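Local structure of conserved hypothetical protein (Pyrococcus furiosus, 1Y81) at residues I32-L37 and F42-V47; K16-G21 and R64-D69; K95-Q100 and R110-A115. The protein is of unknown function but belongs to the CoA-binding domain family, with a Rossmann-type fold that binds coenzyme A. All blocks are in the same frame, centred on the assembly; numbering follows the deposited sequence.

Interaction 1 of 3, residues I32-L37 and F42-V47; sequences IILKDL and FEVLPV. With COA (coenzyme A), chain C.
L34 and L37 on one flank of helix 29-39 lie against V44 and P46 of strand 43-47, and apolar packing makes up most of the contact. CD1 of L34 rests 3.5 Å from CG1 of V44, the two side chains running past each other in opposite directions. With its CG anti to the backbone N (chi1 179°), L34 carries both methyls over the strand, and CD2 reaches CG of P46 at 4.4 Å. One turn on, CB of L37 touches V44, 3.6 Å from CG2, so the two branches of the valine are shared between the two leucines. CD2 of L37 comes within 4.1 Å of CD2 of F42.

The polar part is a single backbone bond: N of F42 donates to O of L37 over 3.1 Å, bent to 147° at the hydrogen. The same carbonyl oxygen lies in the plane of the F42 ring, at its edge, 3.4 Å from CD2.

Beneath the leucines, L19 and I17 of strand 16-20 continue the core, while O of V47 comes within 3.2 Å of C2A of coenzyme A, at its adenine. Apolar shape thus aligns helix and strand, while the one directional bond fixes where the chain turns.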
loop_
_atom_site.group_PDB
_atom_site.type_symbol
_atom_site.label_atom_id
_atom_site.label_comp_id
_atom_site.label_asym_id
_atom_site.label_seq_id
_atom_site.Cartn_x
_atom_site.Cartn_y
_atom_site.Cartn_z
ATOM N N ILE A 32 0.868 5.252 11.530
ATOM C CA ILE A 32 1.112 6.684 11.387
ATOM C C ILE A 32 0.592 7.208 10.058
ATOM O O ILE A 32 -0.092 8.231 10.015
ATOM C CB ILE A 32 2.629 7.050 11.523
ATOM C CG1 ILE A 32 3.204 6.558 12.869
ATOM C CG2 ILE A 32 2.831 8.549 11.351
ATOM C CD1 ILE A 32 4.730 6.364 12.849
ATOM N N ILE A 33 0.922 6.498 8.977
ATOM C CA ILE A 33 0.478 6.881 7.633
ATOM C C ILE A 33 -1.054 6.842 7.536
ATOM O O ILE A 33 -1.671 7.800 7.063
ATOM C CB ILE A 33 1.135 6.005 6.545
ATOM C CG1 ILE A 33 2.666 6.228 6.545
ATOM C CG2 ILE A 33 0.521 6.281 5.133
ATOM C CD1 ILE A 33 3.408 5.169 5.783
ATOM N N LEU A 34 -1.654 5.738 8.000
ATOM C CA LEU A 34 -3.122 5.586 7.983
ATOM C C LEU A 34 -3.804 6.784 8.627
ATOM O O LEU A 34 -4.720 7.390 8.027
ATOM C CB LEU A 34 -3.548 4.296 8.697
ATOM C CG LEU A 34 -5.064 3.991 8.783
ATOM C CD1 LEU A 34 -5.728 4.103 7.435
ATOM C CD2 LEU A 34 -5.269 2.597 9.326
ATOM N N LYS A 35 -3.364 7.133 9.843
ATOM C CA LYS A 35 -3.932 8.284 10.576
ATOM C C LYS A 35 -3.702 9.601 9.830
ATOM O O LYS A 35 -4.636 10.408 9.684
ATOM C CB LYS A 35 -3.397 8.362 12.012
ATOM C CG LYS A 35 -3.927 7.249 12.899
ATOM C CD LYS A 35 -3.554 7.421 14.338
ATOM C CE LYS A 35 -3.940 6.186 15.146
ATOM N NZ LYS A 35 -3.175 6.071 16.440
ATOM N N ASP A 36 -2.477 9.797 9.330
ATOM C CA ASP A 36 -2.145 11.009 8.572
ATOM C C ASP A 36 -3.043 11.195 7.344
ATOM O O ASP A 36 -3.614 12.288 7.137
ATOM C CB ASP A 36 -0.685 11.007 8.131
ATOM C CG ASP A 36 -0.318 12.270 7.364
ATOM O OD1 ASP A 36 -0.213 13.332 8.007
ATOM O OD2 ASP A 36 -0.168 12.199 6.137
ATOM N N LEU A 37 -3.166 10.140 6.527
ATOM C CA LEU A 37 -3.935 10.218 5.276
ATOM C C LEU A 37 -5.428 10.437 5.522
ATOM O O LEU A 37 -6.063 11.212 4.791
ATOM C CB LEU A 37 -3.692 8.992 4.405
ATOM C CG LEU A 37 -2.261 8.849 3.855
ATOM C CD1 LEU A 37 -2.145 7.578 3.017
ATOM C CD2 LEU A 37 -1.801 10.094 3.058
ATOM N N PHE A 42 -8.383 11.707 2.757
ATOM C CA PHE A 42 -8.309 10.543 1.868
ATOM C C PHE A 42 -9.161 9.386 2.393
ATOM O O PHE A 42 -9.276 9.196 3.595
ATOM C CB PHE A 42 -6.870 10.048 1.725
ATOM C CG PHE A 42 -5.980 10.973 0.961
ATOM C CD1 PHE A 42 -5.951 10.938 -0.435
ATOM C CD2 PHE A 42 -5.157 11.881 1.634
ATOM C CE1 PHE A 42 -5.113 11.801 -1.164
ATOM C CE2 PHE A 42 -4.313 12.754 0.923
ATOM C CZ PHE A 42 -4.289 12.719 -0.478
ATOM N N GLU A 43 -9.746 8.622 1.468
ATOM C CA GLU A 43 -10.330 7.312 1.764
ATOM C C GLU A 43 -9.171 6.291 1.806
ATOM O O GLU A 43 -8.422 6.130 0.828
ATOM C CB GLU A 43 -11.362 6.944 0.688
ATOM C CG GLU A 43 -11.960 5.553 0.787
ATOM C CD GLU A 43 -13.145 5.340 -0.178
ATOM O OE1 GLU A 43 -13.767 4.254 -0.126
ATOM O OE2 GLU A 43 -13.450 6.258 -0.979
ATOM N N VAL A 44 -9.016 5.622 2.940
ATOM C CA VAL A 44 -7.886 4.707 3.108
ATOM C C VAL A 44 -8.342 3.307 3.503
ATOM O O VAL A 44 -9.103 3.127 4.463
ATOM C CB VAL A 44 -6.804 5.246 4.088
ATOM C CG1 VAL A 44 -5.520 4.430 3.942
ATOM C CG2 VAL A 44 -6.498 6.736 3.829
ATOM N N LEU A 45 -7.893 2.330 2.729
ATOM C CA LEU A 45 -8.294 0.955 2.904
ATOM C C LEU A 45 -7.085 0.189 3.421
ATOM O O LEU A 45 -6.193 -0.130 2.646
ATOM C CB LEU A 45 -8.798 0.348 1.587
ATOM C CG LEU A 45 -10.250 0.723 1.191
ATOM C CD1 LEU A 45 -10.394 2.205 0.882
ATOM C CD2 LEU A 45 -10.678 -0.081 -0.009
ATOM N N PRO A 46 -7.070 -0.114 4.729
ATOM C CA PRO A 46 -5.954 -0.881 5.267
ATOM C C PRO A 46 -5.887 -2.317 4.728
ATOM O O PRO A 46 -6.923 -2.972 4.491
ATOM C CB PRO A 46 -6.212 -0.904 6.790
ATOM C CG PRO A 46 -7.518 -0.325 7.010
ATOM C CD PRO A 46 -8.069 0.233 5.749
ATOM N N VAL A 47 -4.667 -2.814 4.545
ATOM C CA VAL A 47 -4.483 -4.172 4.110
ATOM C C VAL A 47 -3.428 -4.848 5.003
ATOM O O VAL A 47 -2.241 -4.483 4.983
ATOM C CB VAL A 47 -4.052 -4.251 2.601
ATOM C CG1 VAL A 47 -3.753 -5.681 2.198
ATOM C CG2 VAL A 47 -5.106 -3.523 1.658
HETATM N N1A COA C . 0.160 -7.971 3.664
HETATM C C2A COA C . -0.123 -6.882 4.449
HETATM N N3A COA C . 0.652 -6.601 5.547
HETATM C C4A COA C . 1.677 -7.429 5.882
HETATM C C5A COA C . 1.987 -8.545 5.108
HETATM C C6A COA C . 1.219 -8.819 3.985
HETATM N N6A COA C . 1.485 -9.879 3.237
HETATM N N7A COA C . 3.064 -9.152 5.666
HETATM C C8A COA C . 3.434 -8.440 6.759
HETATM N N9A COA C . 2.581 -7.380 6.901
HETATM C C1B COA C . 2.560 -6.351 7.964
HETATM C C2B COA C . 3.322 -6.772 9.220
HETATM O O2B COA C . 2.685 -7.844 9.960
HETATM C C3B COA C . 3.386 -5.404 9.911
HETATM O O3B COA C . 2.201 -5.083 10.615
HETATM P P3B COA C . 2.006 -5.508 12.174
HETATM O O7A COA C . 0.645 -6.104 12.379
HETATM O O8A COA C . 2.177 -4.261 12.965
HETATM O O9A COA C . 2.985 -6.598 12.486
HETATM C C4B COA C . 3.504 -4.396 8.759
HETATM O O4B COA C . 3.097 -5.100 7.575
HETATM C C5B COA C . 4.927 -3.828 8.592
HETATM O O5B COA C . 5.810 -4.917 8.416
HETATM P P1A COA C . 7.103 -5.103 9.358
HETATM O O1A COA C . 7.742 -6.442 9.084
HETATM O O2A COA C . 6.722 -4.856 10.801
HETATM O O3A COA C . 8.041 -3.939 8.761
HETATM P P2A COA C . 8.508 -2.621 9.551
HETATM O O4A COA C . 9.424 -3.003 10.685
HETATM O O5A COA C . 7.411 -1.734 10.012
HETATM O O6A COA C . 9.328 -1.836 8.426
HETATM C CBP COA C . 9.774 -1.015 6.209
HETATM C CCP COA C . 8.690 -1.353 7.257
HETATM C CDP COA C . 9.046 -0.520 4.952
HETATM C CEP COA C . 10.547 -2.279 5.844
HETATM C CAP COA C . 10.762 0.036 6.763
HETATM O OAP COA C . 11.819 0.261 5.845
HETATM C C9P COA C . 9.969 1.294 6.978
HETATM O O9P COA C . 9.411 1.521 8.235
HETATM N N8P COA C . 9.808 2.089 5.911
HETATM C C7P COA C . 8.998 3.298 5.870
HETATM C C6P COA C . 9.644 4.494 6.457
HETATM C C5P COA C . 8.719 5.661 6.254
HETATM O O5P COA C . 7.524 5.529 5.901
HETATM N N4P COA C . 9.327 6.789 6.511
HETATM C C3P COA C . 8.763 8.096 6.425
HETATM C C2P COA C . 9.620 8.977 5.515
HETATM S S1P COA C . 9.599 8.350 3.803
#

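Interaction 2 of 3, residues K16-G21 and R64-D69; sequences KIALVG and RELPKD. With COA (coenzyme A), chain C.
The ammonium group of K16 and the carboxylate of D69 form a salt bridge at the partly exposed end of this contact. NZ of K16 lies 2.7 Å from OD1 of D69, meeting it on the syn side and 17° out of the carboxylate plane; OD2 stays farther off, at 3.4 Å from the same NZ. K16 gets there fully stretched, all four torsions within about 16° of 180°. On the way its end crosses P67 at about a right angle, with NZ 3.5 Å from CG of the proline. A second acid, E43, offers NZ a long and weak ion pair.

Deeper in, CB of A18 faces both methyls of L66, 3.7 Å from CD1 and 3.9 Å from CD2. L66 also leans on L45 and V47 of the next strand.

The backbone N of K16 is taken by the carboxylate of D71, and I17 and A18 pair through their main chains with strands 43-47 and 72-75. Past the far end of the strand, CA of G21 approaches O4B of coenzyme A to 3.2 Å. An inner parallel strand followed by a glycine at the ligand's ribose fits the Rossmann-type fold.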
loop_
_atom_site.group_PDB
_atom_site.type_symbol
_atom_site.label_atom_id
_atom_site.label_comp_id
_atom_site.label_asym_id
_atom_site.label_seq_id
_atom_site.Cartn_x
_atom_site.Cartn_y
_atom_site.Cartn_z
ATOM N N LYS A 16 -8.621 7.471 -3.387
ATOM C CA LYS A 16 -8.824 6.214 -2.668
ATOM C C LYS A 16 -7.509 5.431 -2.645
ATOM O O LYS A 16 -6.999 5.018 -3.683
ATOM C CB LYS A 16 -9.919 5.402 -3.349
ATOM C CG LYS A 16 -10.487 4.274 -2.520
ATOM C CD LYS A 16 -11.706 3.671 -3.219
ATOM C CE LYS A 16 -12.307 2.529 -2.412
ATOM N NZ LYS A 16 -13.573 1.986 -3.015
ATOM N N ILE A 17 -6.975 5.239 -1.445
ATOM C CA ILE A 17 -5.631 4.703 -1.259
ATOM C C ILE A 17 -5.695 3.415 -0.436
ATOM O O ILE A 17 -6.248 3.425 0.668
ATOM C CB ILE A 17 -4.739 5.741 -0.500
ATOM C CG1 ILE A 17 -4.602 7.055 -1.312
ATOM C CG2 ILE A 17 -3.368 5.111 -0.099
ATOM C CD1 ILE A 17 -3.877 8.176 -0.589
ATOM N N ALA A 18 -5.149 2.326 -0.963
ATOM C CA ALA A 18 -4.953 1.103 -0.146
ATOM C C ALA A 18 -3.578 1.132 0.531
ATOM O O ALA A 18 -2.601 1.591 -0.063
ATOM C CB ALA A 18 -5.103 -0.136 -0.956
ATOM N N LEU A 19 -3.512 0.631 1.762
ATOM C CA LEU A 19 -2.266 0.706 2.540
ATOM C C LEU A 19 -1.815 -0.682 2.994
ATOM O O LEU A 19 -2.324 -1.225 4.002
ATOM C CB LEU A 19 -2.431 1.663 3.742
ATOM C CG LEU A 19 -1.189 1.851 4.624
ATOM C CD1 LEU A 19 0.028 2.402 3.795
ATOM C CD2 LEU A 19 -1.502 2.741 5.848
ATOM N N VAL A 20 -0.860 -1.245 2.253
ATOM C CA VAL A 20 -0.342 -2.586 2.512
ATOM C C VAL A 20 0.685 -2.468 3.654
ATOM O O VAL A 20 1.684 -1.775 3.512
ATOM C CB VAL A 20 0.311 -3.223 1.250
ATOM C CG1 VAL A 20 1.048 -4.548 1.615
ATOM C CG2 VAL A 20 -0.744 -3.469 0.138
ATOM N N GLY A 21 0.408 -3.147 4.776
ATOM C CA GLY A 21 1.210 -2.996 5.985
ATOM C C GLY A 21 0.617 -2.039 6.999
ATOM O O GLY A 21 1.261 -1.731 8.012
ATOM N N ARG A 64 -6.057 -8.737 -3.316
ATOM C CA ARG A 64 -7.015 -9.424 -4.222
ATOM C C ARG A 64 -8.473 -9.100 -3.885
ATOM O O ARG A 64 -9.345 -9.166 -4.762
ATOM C CB ARG A 64 -6.805 -10.937 -4.201
ATOM C CG ARG A 64 -5.543 -11.408 -4.933
ATOM N N GLU A 65 -8.715 -8.727 -2.621
ATOM C CA GLU A 65 -10.054 -8.404 -2.103
ATOM C C GLU A 65 -10.442 -6.937 -2.246
ATOM O O GLU A 65 -11.580 -6.559 -1.932
ATOM C CB GLU A 65 -10.158 -8.778 -0.626
ATOM C CG GLU A 65 -9.942 -10.229 -0.315
ATOM C CD GLU A 65 -9.789 -10.480 1.179
ATOM O OE1 GLU A 65 -9.872 -9.508 1.977
ATOM O OE2 GLU A 65 -9.578 -11.649 1.552
ATOM N N LEU A 66 -9.500 -6.103 -2.699
ATOM C CA LEU A 66 -9.733 -4.673 -2.779
ATOM C C LEU A 66 -10.749 -4.338 -3.880
ATOM O O LEU A 66 -10.811 -5.039 -4.903
ATOM C CB LEU A 66 -8.432 -3.921 -3.063
ATOM C CG LEU A 66 -7.379 -3.825 -1.956
ATOM C CD1 LEU A 66 -6.053 -3.326 -2.569
ATOM C CD2 LEU A 66 -7.835 -2.913 -0.816
ATOM N N PRO A 67 -11.557 -3.286 -3.667
ATOM C CA PRO A 67 -12.373 -2.766 -4.776
ATOM C C PRO A 67 -11.512 -2.235 -5.921
ATOM O O PRO A 67 -10.422 -1.695 -5.690
ATOM C CB PRO A 67 -13.177 -1.633 -4.132
ATOM C CG PRO A 67 -12.503 -1.326 -2.866
ATOM C CD PRO A 67 -11.811 -2.567 -2.410
ATOM N N LYS A 68 -12.011 -2.373 -7.144
ATOM C CA LYS A 68 -11.222 -2.079 -8.333
ATOM C C LYS A 68 -10.965 -0.576 -8.561
ATOM O O LYS A 68 -10.119 -0.209 -9.383
ATOM C CB LYS A 68 -11.857 -2.743 -9.569
ATOM C CG LYS A 68 -12.079 -4.269 -9.414
ATOM C CD LYS A 68 -10.769 -5.070 -9.436
ATOM C CE LYS A 68 -10.992 -6.526 -9.019
ATOM N NZ LYS A 68 -9.714 -7.326 -8.969
ATOM N N ASP A 69 -11.675 0.274 -7.813
ATOM C CA ASP A 69 -11.551 1.733 -7.944
ATOM C C ASP A 69 -10.504 2.381 -6.998
ATOM O O ASP A 69 -10.481 3.599 -6.835
ATOM C CB ASP A 69 -12.930 2.414 -7.798
ATOM C CG ASP A 69 -13.492 2.315 -6.394
ATOM O OD1 ASP A 69 -12.988 1.505 -5.588
ATOM O OD2 ASP A 69 -14.457 3.051 -6.090
HETATM N N1A COA C . 0.160 -7.971 3.664
HETATM C C2A COA C . -0.123 -6.882 4.449
HETATM N N3A COA C . 0.652 -6.601 5.547
HETATM C C4A COA C . 1.677 -7.429 5.882
HETATM C C5A COA C . 1.987 -8.545 5.108
HETATM C C6A COA C . 1.219 -8.819 3.985
HETATM N N6A COA C . 1.485 -9.879 3.237
HETATM N N7A COA C . 3.064 -9.152 5.666
HETATM C C8A COA C . 3.434 -8.440 6.759
HETATM N N9A COA C . 2.581 -7.380 6.901
HETATM C C1B COA C . 2.560 -6.351 7.964
HETATM C C2B COA C . 3.322 -6.772 9.220
HETATM O O2B COA C . 2.685 -7.844 9.960
HETATM C C3B COA C . 3.386 -5.404 9.911
HETATM O O3B COA C . 2.201 -5.083 10.615
HETATM P P3B COA C . 2.006 -5.508 12.174
HETATM O O7A COA C . 0.645 -6.104 12.379
HETATM O O8A COA C . 2.177 -4.261 12.965
HETATM O O9A COA C . 2.985 -6.598 12.486
HETATM C C4B COA C . 3.504 -4.396 8.759
HETATM O O4B COA C . 3.097 -5.100 7.575
HETATM C C5B COA C . 4.927 -3.828 8.592
HETATM O O5B COA C . 5.810 -4.917 8.416
HETATM P P1A COA C . 7.103 -5.103 9.358
HETATM O O1A COA C . 7.742 -6.442 9.084
HETATM O O2A COA C . 6.722 -4.856 10.801
HETATM O O3A COA C . 8.041 -3.939 8.761
HETATM P P2A COA C . 8.508 -2.621 9.551
HETATM O O4A COA C . 9.424 -3.003 10.685
HETATM O O5A COA C . 7.411 -1.734 10.012
HETATM O O6A COA C . 9.328 -1.836 8.426
HETATM C CBP COA C . 9.774 -1.015 6.209
HETATM C CCP COA C . 8.690 -1.353 7.257
HETATM C CDP COA C . 9.046 -0.520 4.952
HETATM C CEP COA C . 10.547 -2.279 5.844
HETATM C CAP COA C . 10.762 0.036 6.763
HETATM O OAP COA C . 11.819 0.261 5.845
HETATM C C9P COA C . 9.969 1.294 6.978
HETATM O O9P COA C . 9.411 1.521 8.235
HETATM N N8P COA C . 9.808 2.089 5.911
HETATM C C7P COA C . 8.998 3.298 5.870
HETATM C C6P COA C . 9.644 4.494 6.457
HETATM C C5P COA C . 8.719 5.661 6.254
HETATM O O5P COA C . 7.524 5.529 5.901
HETATM N N4P COA C . 9.327 6.789 6.511
HETATM C C3P COA C . 8.763 8.096 6.425
HETATM C C2P COA C . 9.620 8.977 5.515
HETATM S S1P COA C . 9.599 8.350 3.803
#

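Interaction 3 of 3, residues K95-Q100 and R110-A115; sequences KKLWFQ and RFLEKA. With COA (coenzyme A), chain C; SCN (thiocyanate ion), chain B.
L112 of helix 106-115 reaches down onto strand 96-99 and meets L97 and F99. CD2 of L112 is 3.6 Å from CD1 of L97. The F99 and L112 side chains point at each other, and CD1 of L112 meets the ring obliquely, 3.5 Å from CE2. The L112 CG, anti to its own carbonyl carbon (chi1 -66°), turns the fork toward the strand, CD1 to F99 and CD2 to L97.

This buried core is small, and no hydrogen bond joins the segments. F75 stacks on F99, and A86 and A89 of helix 79-91 pack on L97. On the outer side of the helix E113 is exposed, its OE2 hydrogen-bonded to OH of Y119.

Beyond the strand, Q100 is gripped at both ends of its amide. OE1 accepts from NE1 of W98 at 3.0 Å, in the carbonyl plane, and from the backbone N of I125. NE2 donates to O5P of coenzyme A at 2.9 Å and to N of a thiocyanate ion, probably from the crystallisation liquor, at 3.1 Å. The segments thus meet through apolar, undirected contacts, whereas directional bonds fix the Q100 amide and present its N-H groups to coenzyme A and the ion.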
loop_
_atom_site.group_PDB
_atom_site.type_symbol
_atom_site.label_atom_id
_atom_site.label_comp_id
_atom_site.label_asym_id
_atom_site.label_seq_id
_atom_site.Cartn_x
_atom_site.Cartn_y
_atom_site.Cartn_z
ATOM N N LYS A 95 -2.541 -0.809 -11.178
ATOM C CA LYS A 95 -1.518 -0.262 -12.059
ATOM C C LYS A 95 -0.714 0.926 -11.479
ATOM O O LYS A 95 0.129 1.501 -12.188
ATOM C CB LYS A 95 -2.156 0.144 -13.398
ATOM N N LYS A 96 -0.975 1.293 -10.215
ATOM C CA LYS A 96 -0.221 2.370 -9.543
ATOM C C LYS A 96 0.239 1.921 -8.149
ATOM O O LYS A 96 -0.558 1.868 -7.213
ATOM C CB LYS A 96 -1.045 3.658 -9.442
ATOM C CG LYS A 96 -0.842 4.643 -10.573
ATOM C CD LYS A 96 -1.446 5.999 -10.230
ATOM N N LEU A 97 1.520 1.583 -8.029
ATOM C CA LEU A 97 2.042 0.982 -6.802
ATOM C C LEU A 97 3.159 1.860 -6.211
ATOM O O LEU A 97 4.200 2.058 -6.840
ATOM C CB LEU A 97 2.539 -0.455 -7.065
ATOM C CG LEU A 97 1.660 -1.512 -7.779
ATOM C CD1 LEU A 97 2.395 -2.867 -7.868
ATOM C CD2 LEU A 97 0.292 -1.685 -7.101
ATOM N N TRP A 98 2.922 2.373 -5.002
ATOM C CA TRP A 98 3.800 3.345 -4.345
ATOM C C TRP A 98 4.531 2.672 -3.202
ATOM O O TRP A 98 3.899 2.201 -2.268
ATOM C CB TRP A 98 2.950 4.494 -3.798
ATOM C CG TRP A 98 3.729 5.589 -3.071
ATOM C CD1 TRP A 98 4.449 5.472 -1.897
ATOM C CD2 TRP A 98 3.823 6.966 -3.462
ATOM N NE1 TRP A 98 5.003 6.702 -1.558
ATOM C CE2 TRP A 98 4.627 7.628 -2.500
ATOM C CE3 TRP A 98 3.311 7.704 -4.545
ATOM C CZ2 TRP A 98 4.930 9.003 -2.588
ATOM C CZ3 TRP A 98 3.616 9.069 -4.632
ATOM C CH2 TRP A 98 4.416 9.700 -3.659
ATOM N N PHE A 99 5.861 2.658 -3.257
ATOM C CA PHE A 99 6.657 2.030 -2.196
ATOM C C PHE A 99 7.304 3.077 -1.307
ATOM O O PHE A 99 8.090 3.911 -1.789
ATOM C CB PHE A 99 7.715 1.081 -2.791
ATOM C CG PHE A 99 7.118 -0.079 -3.547
ATOM C CD1 PHE A 99 6.991 -1.331 -2.943
ATOM C CD2 PHE A 99 6.677 0.087 -4.861
ATOM C CE1 PHE A 99 6.409 -2.429 -3.643
ATOM C CE2 PHE A 99 6.101 -0.984 -5.568
ATOM C CZ PHE A 99 5.955 -2.238 -4.964
ATOM N N GLN A 100 6.969 3.052 -0.010
ATOM C CA GLN A 100 7.657 3.905 0.968
ATOM C C GLN A 100 9.121 3.515 1.008
ATOM O O GLN A 100 9.444 2.347 0.769
ATOM C CB GLN A 100 7.049 3.749 2.364
ATOM C CG GLN A 100 5.709 4.409 2.509
ATOM C CD GLN A 100 5.774 5.908 2.424
ATOM O OE1 GLN A 100 5.523 6.481 1.360
ATOM N NE2 GLN A 100 6.102 6.570 3.546
ATOM N N ARG A 110 12.447 -4.619 -11.295
ATOM C CA ARG A 110 12.501 -5.532 -12.452
ATOM C C ARG A 110 11.114 -6.064 -12.833
ATOM O O ARG A 110 10.719 -6.024 -14.006
ATOM C CB ARG A 110 13.415 -6.715 -12.149
ATOM C CD ARG A 110 16.358 -6.961 -12.334
ATOM N NE ARG A 110 16.362 -7.853 -11.172
ATOM C CZ ARG A 110 17.195 -7.742 -10.137
ATOM N NH1 ARG A 110 18.102 -6.770 -10.101
ATOM N NH2 ARG A 110 17.118 -8.608 -9.134
ATOM N N PHE A 111 10.375 -6.547 -11.832
ATOM C CA PHE A 111 9.033 -7.077 -12.063
ATOM C C PHE A 111 8.055 -5.992 -12.554
ATOM O O PHE A 111 7.263 -6.228 -13.476
ATOM C CB PHE A 111 8.495 -7.758 -10.802
ATOM C CG PHE A 111 7.009 -7.972 -10.829
ATOM C CD1 PHE A 111 6.455 -9.009 -11.584
ATOM C CD2 PHE A 111 6.156 -7.118 -10.125
ATOM C CE1 PHE A 111 5.076 -9.199 -11.626
ATOM C CE2 PHE A 111 4.781 -7.296 -10.164
ATOM C CZ PHE A 111 4.237 -8.340 -10.917
ATOM N N LEU A 112 8.111 -4.817 -11.925
ATOM C CA LEU A 112 7.229 -3.691 -12.266
ATOM C C LEU A 112 7.492 -3.081 -13.649
ATOM O O LEU A 112 6.548 -2.711 -14.350
ATOM C CB LEU A 112 7.296 -2.605 -11.197
ATOM C CG LEU A 112 6.752 -2.954 -9.809
ATOM C CD1 LEU A 112 6.864 -1.744 -8.904
ATOM C CD2 LEU A 112 5.307 -3.470 -9.879
ATOM N N GLU A 113 8.766 -2.962 -14.022
ATOM C CA GLU A 113 9.130 -2.469 -15.358
ATOM C C GLU A 113 8.640 -3.441 -16.437
ATOM O O GLU A 113 8.134 -3.007 -17.480
ATOM C CB GLU A 113 10.643 -2.204 -15.473
ATOM C CG GLU A 113 11.161 -0.954 -14.686
ATOM C CD GLU A 113 10.732 0.421 -15.281
ATOM O OE1 GLU A 113 9.987 0.460 -16.284
ATOM O OE2 GLU A 113 11.156 1.469 -14.732
ATOM N N LYS A 114 8.765 -4.744 -16.160
ATOM C CA LYS A 114 8.281 -5.812 -17.052
ATOM C C LYS A 114 6.740 -5.831 -17.166
ATOM O O LYS A 114 6.194 -6.057 -18.251
ATOM C CB LYS A 114 8.794 -7.179 -16.580
ATOM C CG LYS A 114 8.641 -8.312 -17.605
ATOM N N ALA A 115 6.052 -5.593 -16.046
ATOM C CA ALA A 115 4.580 -5.540 -16.018
ATOM C C ALA A 115 4.013 -4.265 -16.661
ATOM O O ALA A 115 2.839 -4.227 -17.055
ATOM C CB ALA A 115 4.069 -5.694 -14.582
HETATM N N1A COA C . 0.160 -7.971 3.664
HETATM C C2A COA C . -0.123 -6.882 4.449
HETATM N N3A COA C . 0.652 -6.601 5.547
HETATM C C4A COA C . 1.677 -7.429 5.882
HETATM C C5A COA C . 1.987 -8.545 5.108
HETATM C C6A COA C . 1.219 -8.819 3.985
HETATM N N6A COA C . 1.485 -9.879 3.237
HETATM N N7A COA C . 3.064 -9.152 5.666
HETATM C C8A COA C . 3.434 -8.440 6.759
HETATM N N9A COA C . 2.581 -7.380 6.901
HETATM C C1B COA C . 2.560 -6.351 7.964
HETATM C C2B COA C . 3.322 -6.772 9.220
HETATM O O2B COA C . 2.685 -7.844 9.960
HETATM C C3B COA C . 3.386 -5.404 9.911
HETATM O O3B COA C . 2.201 -5.083 10.615
HETATM P P3B COA C . 2.006 -5.508 12.174
HETATM O O7A COA C . 0.645 -6.104 12.379
HETATM O O8A COA C . 2.177 -4.261 12.965
HETATM O O9A COA C . 2.985 -6.598 12.486
HETATM C C4B COA C . 3.504 -4.396 8.759
HETATM O O4B COA C . 3.097 -5.100 7.575
HETATM C C5B COA C . 4.927 -3.828 8.592
HETATM O O5B COA C . 5.810 -4.917 8.416
HETATM P P1A COA C . 7.103 -5.103 9.358
HETATM O O1A COA C . 7.742 -6.442 9.084
HETATM O O2A COA C . 6.722 -4.856 10.801
HETATM O O3A COA C . 8.041 -3.939 8.761
HETATM P P2A COA C . 8.508 -2.621 9.551
HETATM O O4A COA C . 9.424 -3.003 10.685
HETATM O O5A COA C . 7.411 -1.734 10.012
HETATM O O6A COA C . 9.328 -1.836 8.426
HETATM C CBP COA C . 9.774 -1.015 6.209
HETATM C CCP COA C . 8.690 -1.353 7.257
HETATM C CDP COA C . 9.046 -0.520 4.952
HETATM C CEP COA C . 10.547 -2.279 5.844
HETATM C CAP COA C . 10.762 0.036 6.763
HETATM O OAP COA C . 11.819 0.261 5.845
HETATM C C9P COA C . 9.969 1.294 6.978
HETATM O O9P COA C . 9.411 1.521 8.235
HETATM N N8P COA C . 9.808 2.089 5.911
HETATM C C7P COA C . 8.998 3.298 5.870
HETATM C C6P COA C . 9.644 4.494 6.457
HETATM C C5P COA C . 8.719 5.661 6.254
HETATM O O5P COA C . 7.524 5.529 5.901
HETATM N N4P COA C . 9.327 6.789 6.511
HETATM C C3P COA C . 8.763 8.096 6.425
HETATM C C2P COA C . 9.620 8.977 5.515
HETATM S S1P COA C . 9.599 8.350 3.803
HETATM S S SCN B . 6.954 11.488 6.206
HETATM C C SCN B . 6.231 10.228 5.222
HETATM N N SCN B . 5.748 9.445 4.504
#

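How the interactions relate
From the N terminus, strand 16-20 leads into helix 29-39, and interaction 1 closes the short loop back to strand 43-47, completing the first beta-alpha-beta unit. Interaction 2 closes a much longer loop, returning 64-69 to the starting strand, and interaction 1 is nested within it. The two share strand neighbours: I17 hydrogen-bonds through its backbone to both E43 and L45. Interaction 3 follows in series, joining strand 96-99 to helix 106-115 across the chain's centre from interaction 1. All three reach the same parallel sheet, and each has a residue at coenzyme A; CD1 of I33 also packs against NE2 of Q100, 3.8 Å away.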